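Local structure of ULam111 (Flavobacterium sp., 5WUT) at residues Glu123-Ser135 against Ile146-Gln158. The protein hydrolyses the beta-1,3-glucan laminarin, probably by the retaining mechanism of glycoside hydrolase family 16. Sequence-based numbering, arbitrary orientation.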
# COMPACT_ATOMS: atom_id res chain seq x y z
N GLU A 123 -9.21 -7.47 7.63
CA GLU A 123 -8.97 -8.71 8.36
C GLU A 123 -7.61 -8.65 9.01
O GLU A 123 -6.60 -8.44 8.33
CB GLU A 123 -9.03 -9.93 7.46
CG GLU A 123 -10.30 -10.10 6.69
CD GLU A 123 -11.45 -10.59 7.54
OE1 GLU A 123 -11.20 -11.14 8.65
OE2 GLU A 123 -12.61 -10.44 7.10
N TYR A 124 -7.57 -8.84 10.32
CA TYR A 124 -6.33 -8.76 11.08
C TYR A 124 -6.41 -9.78 12.19
O TYR A 124 -7.45 -9.91 12.82
CB TYR A 124 -6.14 -7.36 11.64
CG TYR A 124 -4.99 -7.15 12.61
CD1 TYR A 124 -5.23 -7.10 13.97
CD2 TYR A 124 -3.69 -6.94 12.15
CE1 TYR A 124 -4.19 -6.87 14.87
CE2 TYR A 124 -2.65 -6.71 13.03
CZ TYR A 124 -2.91 -6.68 14.39
OH TYR A 124 -1.88 -6.46 15.27
N VAL A 125 -5.33 -10.53 12.40
CA VAL A 125 -5.29 -11.39 13.58
C VAL A 125 -4.12 -10.93 14.41
O VAL A 125 -2.99 -10.85 13.93
CB VAL A 125 -5.20 -12.89 13.23
CG1 VAL A 125 -6.51 -13.35 12.62
CG2 VAL A 125 -4.04 -13.18 12.28
N GLY A 126 -4.39 -10.59 15.67
CA GLY A 126 -3.38 -10.02 16.53
C GLY A 126 -2.17 -10.92 16.77
O GLY A 126 -1.11 -10.44 17.19
N LYS A 127 -2.35 -12.22 16.55
CA LYS A 127 -1.24 -13.16 16.67
C LYS A 127 -0.20 -12.99 15.56
O LYS A 127 0.91 -13.52 15.66
CB LYS A 127 -1.74 -14.60 16.67
CG LYS A 127 -2.39 -15.04 15.37
CD LYS A 127 -2.70 -16.51 15.36
CE LYS A 127 -3.32 -16.94 14.05
NZ LYS A 127 -3.64 -18.41 14.01
N GLU A 128 -0.56 -12.26 14.51
CA GLU A 128 0.36 -11.94 13.42
C GLU A 128 0.41 -10.43 13.20
O GLU A 128 -0.24 -9.90 12.29
CB GLU A 128 -0.06 -12.62 12.12
CG GLU A 128 0.01 -14.14 12.12
CD GLU A 128 -0.28 -14.70 10.74
OE1 GLU A 128 0.21 -14.11 9.74
OE2 GLU A 128 -1.00 -15.73 10.65
N PRO A 129 1.20 -9.73 14.02
CA PRO A 129 1.26 -8.27 13.89
C PRO A 129 1.77 -7.83 12.53
O PRO A 129 2.48 -8.61 11.86
CB PRO A 129 2.23 -7.85 14.99
CG PRO A 129 2.22 -8.99 15.97
CD PRO A 129 1.98 -10.22 15.16
N HIS A 130 1.42 -6.61 12.14
CA HIS A 130 1.97 -5.98 10.94
C HIS A 130 1.53 -6.65 9.65
O HIS A 130 2.21 -6.52 8.63
CB HIS A 130 3.50 -5.96 11.01
CG HIS A 130 4.04 -5.44 12.30
ND1 HIS A 130 3.42 -4.44 13.02
CD2 HIS A 130 5.15 -5.77 12.99
CE1 HIS A 130 4.13 -4.18 14.10
NE2 HIS A 130 5.18 -4.97 14.11
N MET A 131 0.43 -7.40 9.70
CA MET A 131 -0.12 -8.07 8.52
C MET A 131 -1.63 -7.84 8.45
O MET A 131 -2.30 -7.84 9.49
CB MET A 131 0.13 -9.59 8.55
CG MET A 131 1.58 -10.02 8.66
SD MET A 131 2.49 -9.74 7.14
CE MET A 131 4.15 -9.54 7.80
N VAL A 132 -2.14 -7.65 7.24
CA VAL A 132 -3.59 -7.73 7.02
C VAL A 132 -3.89 -8.69 5.89
O VAL A 132 -3.02 -9.00 5.08
CB VAL A 132 -4.21 -6.37 6.70
CG1 VAL A 132 -3.95 -5.40 7.84
CG2 VAL A 132 -3.67 -5.84 5.38
N PHE A 133 -5.14 -9.15 5.84
CA PHE A 133 -5.55 -10.14 4.85
C PHE A 133 -6.74 -9.59 4.08
O PHE A 133 -7.58 -8.93 4.67
CB PHE A 133 -5.91 -11.46 5.53
CG PHE A 133 -4.80 -12.04 6.37
CD1 PHE A 133 -4.58 -11.59 7.67
CD2 PHE A 133 -3.97 -13.02 5.86
CE1 PHE A 133 -3.55 -12.12 8.44
CE2 PHE A 133 -2.94 -13.54 6.62
CZ PHE A 133 -2.73 -13.09 7.91
N THR A 134 -6.78 -9.84 2.77
CA THR A 134 -7.92 -9.49 1.93
C THR A 134 -8.28 -10.73 1.15
O THR A 134 -7.39 -11.33 0.53
CB THR A 134 -7.60 -8.33 0.98
OG1 THR A 134 -6.43 -8.64 0.22
CG2 THR A 134 -7.36 -7.06 1.76
N SER A 135 -9.55 -11.14 1.19
CA SER A 135 -9.95 -12.46 0.72
C SER A 135 -11.35 -12.51 0.16
O SER A 135 -12.19 -11.64 0.44
CB SER A 135 -9.87 -13.50 1.85
OG SER A 135 -8.74 -13.32 2.67
N ILE A 146 -8.05 -19.94 -1.52
CA ILE A 146 -6.84 -19.59 -2.25
C ILE A 146 -6.92 -18.16 -2.77
O ILE A 146 -5.90 -17.61 -3.20
CB ILE A 146 -6.58 -20.51 -3.44
CG1 ILE A 146 -7.68 -20.36 -4.49
CG2 ILE A 146 -6.41 -21.94 -2.97
CD1 ILE A 146 -7.21 -20.46 -5.91
N ASN A 147 -8.12 -17.58 -2.75
CA ASN A 147 -8.30 -16.21 -3.22
C ASN A 147 -8.13 -15.25 -2.05
O ASN A 147 -9.09 -14.74 -1.44
CB ASN A 147 -9.65 -16.05 -3.93
CG ASN A 147 -9.74 -16.90 -5.18
OD1 ASN A 147 -8.84 -16.89 -6.02
ND2 ASN A 147 -10.80 -17.68 -5.28
N THR A 148 -6.86 -15.04 -1.73
CA THR A 148 -6.48 -14.28 -0.56
C THR A 148 -5.10 -13.69 -0.78
O THR A 148 -4.32 -14.15 -1.61
CB THR A 148 -6.49 -15.16 0.72
OG1 THR A 148 -6.30 -14.34 1.87
CG2 THR A 148 -5.43 -16.27 0.69
N LYS A 149 -4.84 -12.61 -0.06
CA LYS A 149 -3.53 -11.97 -0.11
C LYS A 149 -3.17 -11.49 1.28
O LYS A 149 -3.98 -10.86 1.94
CB LYS A 149 -3.54 -10.80 -1.09
CG LYS A 149 -2.21 -10.05 -1.18
CD LYS A 149 -1.20 -10.80 -2.03
CE LYS A 149 -0.08 -9.87 -2.50
NZ LYS A 149 0.89 -9.59 -1.40
N ARG A 150 -1.95 -11.79 1.71
CA ARG A 150 -1.40 -11.27 2.95
C ARG A 150 -0.52 -10.07 2.63
O ARG A 150 0.42 -10.17 1.83
CB ARG A 150 -0.59 -12.35 3.67
CG ARG A 150 0.09 -11.93 4.97
CD ARG A 150 1.17 -12.95 5.31
NE ARG A 150 0.66 -14.31 5.25
CZ ARG A 150 0.16 -14.99 6.27
NH1 ARG A 150 0.10 -14.43 7.47
NH2 ARG A 150 -0.28 -16.23 6.10
N THR A 151 -0.82 -8.93 3.24
CA THR A 151 -0.08 -7.71 2.98
C THR A 151 0.63 -7.23 4.23
O THR A 151 0.01 -7.04 5.27
CB THR A 151 -1.01 -6.59 2.45
OG1 THR A 151 -1.65 -7.04 1.26
CG2 THR A 151 -0.22 -5.32 2.14
N ARG A 152 1.93 -7.06 4.12
CA ARG A 152 2.72 -6.55 5.23
C ARG A 152 2.64 -5.04 5.35
O ARG A 152 2.90 -4.31 4.39
CB ARG A 152 4.17 -6.97 5.09
CG ARG A 152 5.04 -6.33 6.14
CD ARG A 152 6.49 -6.80 6.06
NE ARG A 152 7.36 -5.91 6.82
CZ ARG A 152 8.69 -5.95 6.76
NH1 ARG A 152 9.29 -6.84 5.99
NH2 ARG A 152 9.41 -5.10 7.48
N ILE A 153 2.31 -4.57 6.55
CA ILE A 153 2.21 -3.14 6.84
C ILE A 153 2.65 -2.94 8.28
O ILE A 153 1.89 -3.19 9.21
CB ILE A 153 0.75 -2.61 6.65
CG1 ILE A 153 0.17 -3.03 5.29
CG2 ILE A 153 0.70 -1.11 6.86
CD1 ILE A 153 -1.26 -2.57 5.00
N ASP A 154 3.90 -2.51 8.49
CA ASP A 154 4.43 -2.48 9.86
C ASP A 154 3.77 -1.43 10.75
O ASP A 154 3.91 -1.49 11.98
CB ASP A 154 5.94 -2.25 9.84
CG ASP A 154 6.70 -3.46 9.39
OD1 ASP A 154 6.07 -4.51 9.10
OD2 ASP A 154 7.94 -3.37 9.31
N THR A 155 3.09 -0.47 10.14
CA THR A 155 2.43 0.59 10.87
C THR A 155 0.94 0.35 11.10
O THR A 155 0.25 1.23 11.60
CB THR A 155 2.53 1.93 10.11
OG1 THR A 155 2.04 1.75 8.78
CG2 THR A 155 3.96 2.41 10.05
N ILE A 156 0.42 -0.83 10.76
CA ILE A 156 -1.04 -0.99 10.73
C ILE A 156 -1.69 -0.85 12.11
O ILE A 156 -2.84 -0.41 12.21
CB ILE A 156 -1.46 -2.34 10.08
CG1 ILE A 156 -2.91 -2.28 9.56
CG2 ILE A 156 -1.23 -3.53 11.04
CD1 ILE A 156 -3.09 -1.40 8.32
N GLU A 157 -0.96 -1.17 13.17
CA GLU A 157 -1.48 -1.05 14.52
C GLU A 157 -1.50 0.41 15.01
O GLU A 157 -2.09 0.70 16.06
CB GLU A 157 -0.65 -1.90 15.49
CG GLU A 157 -0.79 -3.40 15.34
CD GLU A 157 0.14 -4.00 14.30
OE1 GLU A 157 0.98 -3.25 13.74
OE2 GLU A 157 0.04 -5.23 14.06
N GLN A 158 -0.86 1.31 14.28
CA GLN A 158 -0.79 2.72 14.69
C GLN A 158 -1.89 3.54 14.07
O GLN A 158 -1.96 3.66 12.85
CB GLN A 158 0.57 3.34 14.30
CG GLN A 158 1.79 2.66 14.90
CD GLN A 158 3.07 3.00 14.14
OE1 GLN A 158 3.26 4.12 13.68
NE2 GLN A 158 3.96 2.01 14.00
O HOH W 1 -3.98 -8.12 1.75
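Val132 pairs with Thr151, and Thr134 with Lys149, as antiparallel hydrogen-bonded pairs of a beta hairpin; the axes of strands 131-135 and 148-152 come within 4.7 Å, their directions 156° apart. Past a further backbone bond, Ile153 N to His130 O, a carboxylate takes over, which illustrates how one acidic side chain can tie a turn to a loop. Glu157 OE2 accepts two bonds, one on each of its lone pairs: the backbone N of His130 (2.7 Å) on the syn side, Tyr124 OH (2.6 Å) on the anti side. Its other oxygen, OE1, accepts a bent hydrogen bond from His130 ND1 at 2.8 Å, with ring and carboxylate planes 81° apart. The bend at chi2 (86°) turns both oxygens to these donors. A glutamine here would probably set its NH2 against a donor, leaving either the backbone N-H or the ring ND1 of His130 without its acceptor. On the face bearing Met131, Phe133 and Ser135, Met131 CE lies against Arg152 CG (3.7 Å), Phe133 CE2 sits over one face of the Arg150 guanidinium, 3.4 Å from Arg150 CZ, and Ser135 OG meets Thr148 OG1 at 2.8 Å. On the other face Val132 CG1 packs on Ile156 CG1, and a water links Thr134 OG1, Thr151 OG1 and Lys149 O. In the jelly roll, strand 131-137 also pairs with strand 118-123; Thr134 and Thr151 rest on strand 179-184, Arg152 and Ile153 on Phe175 and Ile179 of the second subunit.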